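PDB 5TI1: fumarylacetoacetate hydrolase from Burkholderia xenovorans, which probably hydrolyses fumarylacetoacetate to fumarate and acetoacetate, the last step of phenylalanine and tyrosine breakdown, with the help of a bound magnesium ion. Local coordinates for residues V194-Q206 with F432-K444. Sequence-based numbering, arbitrary orientation.
Sequences VVSGTPVRRPNGQ and FGVCAGEILPALK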
# COMPACT_ATOMS: atom_id res chain seq x y z
N VAL B 194 1.56 -11.21 6.25
CA VAL B 194 1.59 -11.85 7.55
C VAL B 194 2.84 -12.71 7.66
O VAL B 194 3.40 -13.15 6.66
CB VAL B 194 0.32 -12.71 7.80
CG1 VAL B 194 -0.92 -11.85 7.68
CG2 VAL B 194 0.27 -13.85 6.79
N VAL B 195 3.23 -12.99 8.91
CA VAL B 195 4.45 -13.74 9.17
C VAL B 195 4.19 -15.24 9.02
O VAL B 195 3.07 -15.73 9.17
CB VAL B 195 5.03 -13.41 10.56
CG1 VAL B 195 4.19 -14.04 11.66
CG2 VAL B 195 6.51 -13.85 10.66
N SER B 196 5.27 -15.98 8.74
CA SER B 196 5.25 -17.43 8.63
C SER B 196 4.52 -18.07 9.81
O SER B 196 4.69 -17.67 10.96
CB SER B 196 6.69 -17.95 8.55
OG SER B 196 6.73 -19.36 8.42
N GLY B 197 3.69 -19.07 9.51
CA GLY B 197 2.88 -19.76 10.49
C GLY B 197 1.44 -19.31 10.55
O GLY B 197 0.59 -20.02 11.11
N THR B 198 1.13 -18.15 10.00
CA THR B 198 -0.24 -17.65 10.03
C THR B 198 -1.09 -18.52 9.12
O THR B 198 -0.74 -18.68 7.94
CB THR B 198 -0.31 -16.19 9.57
OG1 THR B 198 0.65 -15.41 10.30
CG2 THR B 198 -1.69 -15.65 9.79
N PRO B 199 -2.18 -19.11 9.60
CA PRO B 199 -3.08 -19.84 8.70
C PRO B 199 -3.72 -18.90 7.70
O PRO B 199 -3.97 -17.72 7.98
CB PRO B 199 -4.12 -20.44 9.66
CG PRO B 199 -4.09 -19.58 10.86
CD PRO B 199 -2.66 -19.11 10.99
N VAL B 200 -4.00 -19.44 6.52
CA VAL B 200 -4.53 -18.66 5.41
C VAL B 200 -5.87 -19.24 5.02
O VAL B 200 -5.96 -20.42 4.67
CB VAL B 200 -3.57 -18.65 4.21
CG1 VAL B 200 -4.23 -17.95 3.04
CG2 VAL B 200 -2.26 -17.98 4.59
N ARG B 201 -6.90 -18.42 5.04
CA ARG B 201 -8.23 -18.95 4.77
C ARG B 201 -8.51 -18.86 3.29
O ARG B 201 -8.30 -17.81 2.67
CB ARG B 201 -9.31 -18.21 5.55
CG ARG B 201 -10.65 -18.92 5.36
CD ARG B 201 -11.72 -18.49 6.32
NE ARG B 201 -11.36 -18.66 7.73
CZ ARG B 201 -11.55 -19.76 8.46
NH1 ARG B 201 -12.08 -20.85 7.91
NH2 ARG B 201 -11.20 -19.77 9.73
N ARG B 202 -8.97 -19.97 2.72
CA ARG B 202 -9.38 -20.01 1.32
C ARG B 202 -10.40 -18.91 1.08
O ARG B 202 -11.43 -18.86 1.79
CB ARG B 202 -9.96 -21.37 0.95
CG ARG B 202 -10.49 -21.46 -0.49
CD ARG B 202 -11.08 -22.86 -0.78
NE ARG B 202 -10.12 -23.93 -0.53
CZ ARG B 202 -9.22 -24.34 -1.42
NH1 ARG B 202 -9.17 -23.79 -2.63
NH2 ARG B 202 -8.36 -25.31 -1.10
N PRO B 203 -10.16 -18.00 0.15
CA PRO B 203 -11.11 -16.90 -0.09
C PRO B 203 -12.35 -17.36 -0.85
O PRO B 203 -12.29 -18.23 -1.72
CB PRO B 203 -10.30 -15.91 -0.92
CG PRO B 203 -9.24 -16.76 -1.61
CD PRO B 203 -8.91 -17.83 -0.61
N ASN B 204 -13.49 -16.77 -0.49
CA ASN B 204 -14.63 -16.74 -1.39
C ASN B 204 -14.50 -15.52 -2.30
O ASN B 204 -13.78 -14.58 -2.01
CB ASN B 204 -15.94 -16.67 -0.62
CG ASN B 204 -16.19 -17.92 0.21
OD1 ASN B 204 -16.09 -19.04 -0.29
ND2 ASN B 204 -16.48 -17.73 1.48
N GLY B 205 -15.22 -15.55 -3.42
CA GLY B 205 -15.20 -14.42 -4.33
C GLY B 205 -16.05 -14.71 -5.55
O GLY B 205 -16.74 -15.73 -5.62
N GLN B 206 -15.98 -13.80 -6.52
CA GLN B 206 -16.69 -13.98 -7.78
C GLN B 206 -15.90 -14.89 -8.70
O GLN B 206 -14.70 -14.67 -8.92
CB GLN B 206 -16.95 -12.63 -8.46
CG GLN B 206 -17.82 -11.67 -7.66
CD GLN B 206 -18.47 -10.60 -8.52
OE1 GLN B 206 -18.61 -10.76 -9.74
NE2 GLN B 206 -18.88 -9.50 -7.88
N PHE B 432 17.56 -18.72 5.07
CA PHE B 432 16.43 -17.82 5.28
C PHE B 432 15.38 -18.36 6.25
O PHE B 432 14.38 -17.67 6.50
CB PHE B 432 15.78 -17.50 3.93
CG PHE B 432 16.54 -16.50 3.11
CD1 PHE B 432 17.66 -16.89 2.40
CD2 PHE B 432 16.12 -15.18 3.03
CE1 PHE B 432 18.36 -15.98 1.63
CE2 PHE B 432 16.83 -14.26 2.27
CZ PHE B 432 17.94 -14.66 1.57
N GLY B 433 15.57 -19.55 6.80
CA GLY B 433 14.48 -20.09 7.59
C GLY B 433 13.33 -20.54 6.69
O GLY B 433 13.53 -20.95 5.54
N VAL B 434 12.11 -20.45 7.21
CA VAL B 434 10.96 -20.94 6.45
C VAL B 434 9.86 -19.90 6.42
O VAL B 434 9.72 -19.05 7.31
CB VAL B 434 10.41 -22.28 7.00
CG1 VAL B 434 11.48 -23.38 6.91
CG2 VAL B 434 9.87 -22.12 8.41
N CYS B 435 9.07 -19.98 5.36
CA CYS B 435 7.90 -19.15 5.12
C CYS B 435 6.74 -20.11 4.89
O CYS B 435 6.52 -20.57 3.77
CB CYS B 435 8.17 -18.25 3.91
SG CYS B 435 6.72 -17.47 3.24
N ALA B 436 5.99 -20.42 5.96
CA ALA B 436 4.96 -21.45 5.94
C ALA B 436 3.55 -20.92 6.19
O ALA B 436 3.35 -19.96 6.94
CB ALA B 436 5.25 -22.55 6.98
N GLY B 437 2.57 -21.59 5.60
CA GLY B 437 1.18 -21.33 5.92
C GLY B 437 0.36 -22.56 5.61
O GLY B 437 0.68 -23.32 4.69
N GLU B 438 -0.71 -22.74 6.37
CA GLU B 438 -1.61 -23.88 6.20
C GLU B 438 -3.01 -23.35 5.89
O GLU B 438 -3.46 -22.38 6.50
CB GLU B 438 -1.58 -24.77 7.44
CG GLU B 438 -2.43 -26.03 7.33
CD GLU B 438 -2.10 -27.05 8.41
OE1 GLU B 438 -2.98 -27.37 9.22
OE2 GLU B 438 -0.95 -27.53 8.45
N ILE B 439 -3.68 -23.97 4.92
CA ILE B 439 -4.90 -23.41 4.35
C ILE B 439 -6.11 -23.82 5.18
O ILE B 439 -6.30 -25.01 5.48
CB ILE B 439 -5.07 -23.84 2.88
CG1 ILE B 439 -3.89 -23.33 2.04
CG2 ILE B 439 -6.41 -23.36 2.34
CD1 ILE B 439 -3.60 -21.86 2.20
N LEU B 440 -6.94 -22.84 5.56
CA LEU B 440 -8.20 -23.09 6.25
C LEU B 440 -9.35 -23.14 5.24
O LEU B 440 -9.31 -22.44 4.23
CB LEU B 440 -8.47 -22.01 7.28
CG LEU B 440 -7.34 -21.84 8.30
CD1 LEU B 440 -7.71 -20.77 9.32
CD2 LEU B 440 -7.04 -23.17 8.98
N PRO B 441 -10.36 -23.97 5.50
CA PRO B 441 -11.52 -24.03 4.60
C PRO B 441 -12.17 -22.66 4.46
O PRO B 441 -12.16 -21.84 5.38
CB PRO B 441 -12.46 -25.02 5.29
CG PRO B 441 -11.58 -25.83 6.15
CD PRO B 441 -10.49 -24.93 6.61
N ALA B 442 -12.73 -22.42 3.28
CA ALA B 442 -13.44 -21.17 3.05
C ALA B 442 -14.63 -21.07 3.98
O ALA B 442 -15.17 -22.08 4.45
CB ALA B 442 -13.89 -21.06 1.59
N LEU B 443 -15.03 -19.83 4.27
CA LEU B 443 -16.18 -19.60 5.13
C LEU B 443 -17.46 -20.07 4.44
O LEU B 443 -17.61 -19.92 3.23
CB LEU B 443 -16.29 -18.13 5.50
CG LEU B 443 -15.16 -17.64 6.40
CD1 LEU B 443 -15.28 -16.14 6.67
CD2 LEU B 443 -15.13 -18.45 7.69
N LYS B 444 -18.36 -20.64 5.23
CA LYS B 444 -19.60 -21.22 4.73
C LYS B 444 -20.81 -20.50 5.32
O LYS B 444 -20.71 -19.72 6.27
CB LYS B 444 -19.68 -22.71 5.07
CG LYS B 444 -18.58 -23.56 4.45
CD LYS B 444 -18.95 -25.04 4.47
CE LYS B 444 -19.25 -25.54 5.88
NZ LYS B 444 -19.82 -26.92 5.86
OXT LYS B 444 -21.93 -20.71 4.86
O HOH W 1 -0.51 -21.88 9.06
O HOH W 2 1.33 -17.93 6.49
O HOH W 3 -13.50 -17.76 3.21
O HOH W 4 -17.56 -20.95 0.74
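Val200 and Arg201 run parallel to Ile439 and Leu440, joined by a ladder: Val200 takes a bond from Leu440 N and gives one to Glu438 O, and Arg202 N continues it to Leu440 O. The side chain of Arg201 reaches onward across the end of the partner strand. Its CB leads to a CG set anti to the backbone N (chi1 -173°), 3.3 Å from Pro441 O; CD then packs 3.5 Å from Leu443 CG. The bend at chi3 (-57°) brings the guanidinium between two leucines, CD2 of Leu443 over one face, beside NE, and CB and CD1 of Leu440 on the opposite one, CD1 next to NH2. At the tip, NH1 bonds Pro441 O at 2.7 Å, in the carbonyl plane though bent at the hydrogen (142°). Arginine suits this place, its methylenes and flat faces meeting leucines while an N-H serves a proline carbonyl.

Upstream, the type II turn from Val195 to Thr198 meets Ala436 twice: Ser196 OG accepts a hydrogen bond from Ala436 N (2.8 Å) and gives a weak one to Val434 O, a double role a hydroxyl can fill, and Gly197 N donates to Ala436 O. Gly197 has a positive phi, at which a CB would crowd the preceding carbonyl. Past the ladder, Asn204 uses its amide as a substitute for backbone, ND2 donating to Leu443 O at 3.0 Å. Val200 CB meets Ile439 CD1 on the other face of the sheet from Arg201.

This parallel pairing joins sequence-distant strands in the mixed sheet of the FAH-family C-terminal region, strand 216-219 flanking 200-207 and strand 416-424 flanking 429-440, both antiparallel. Arg202 extends to a salt bridge with Asp413, and Leu443 packs on Gly240 of the second subunit.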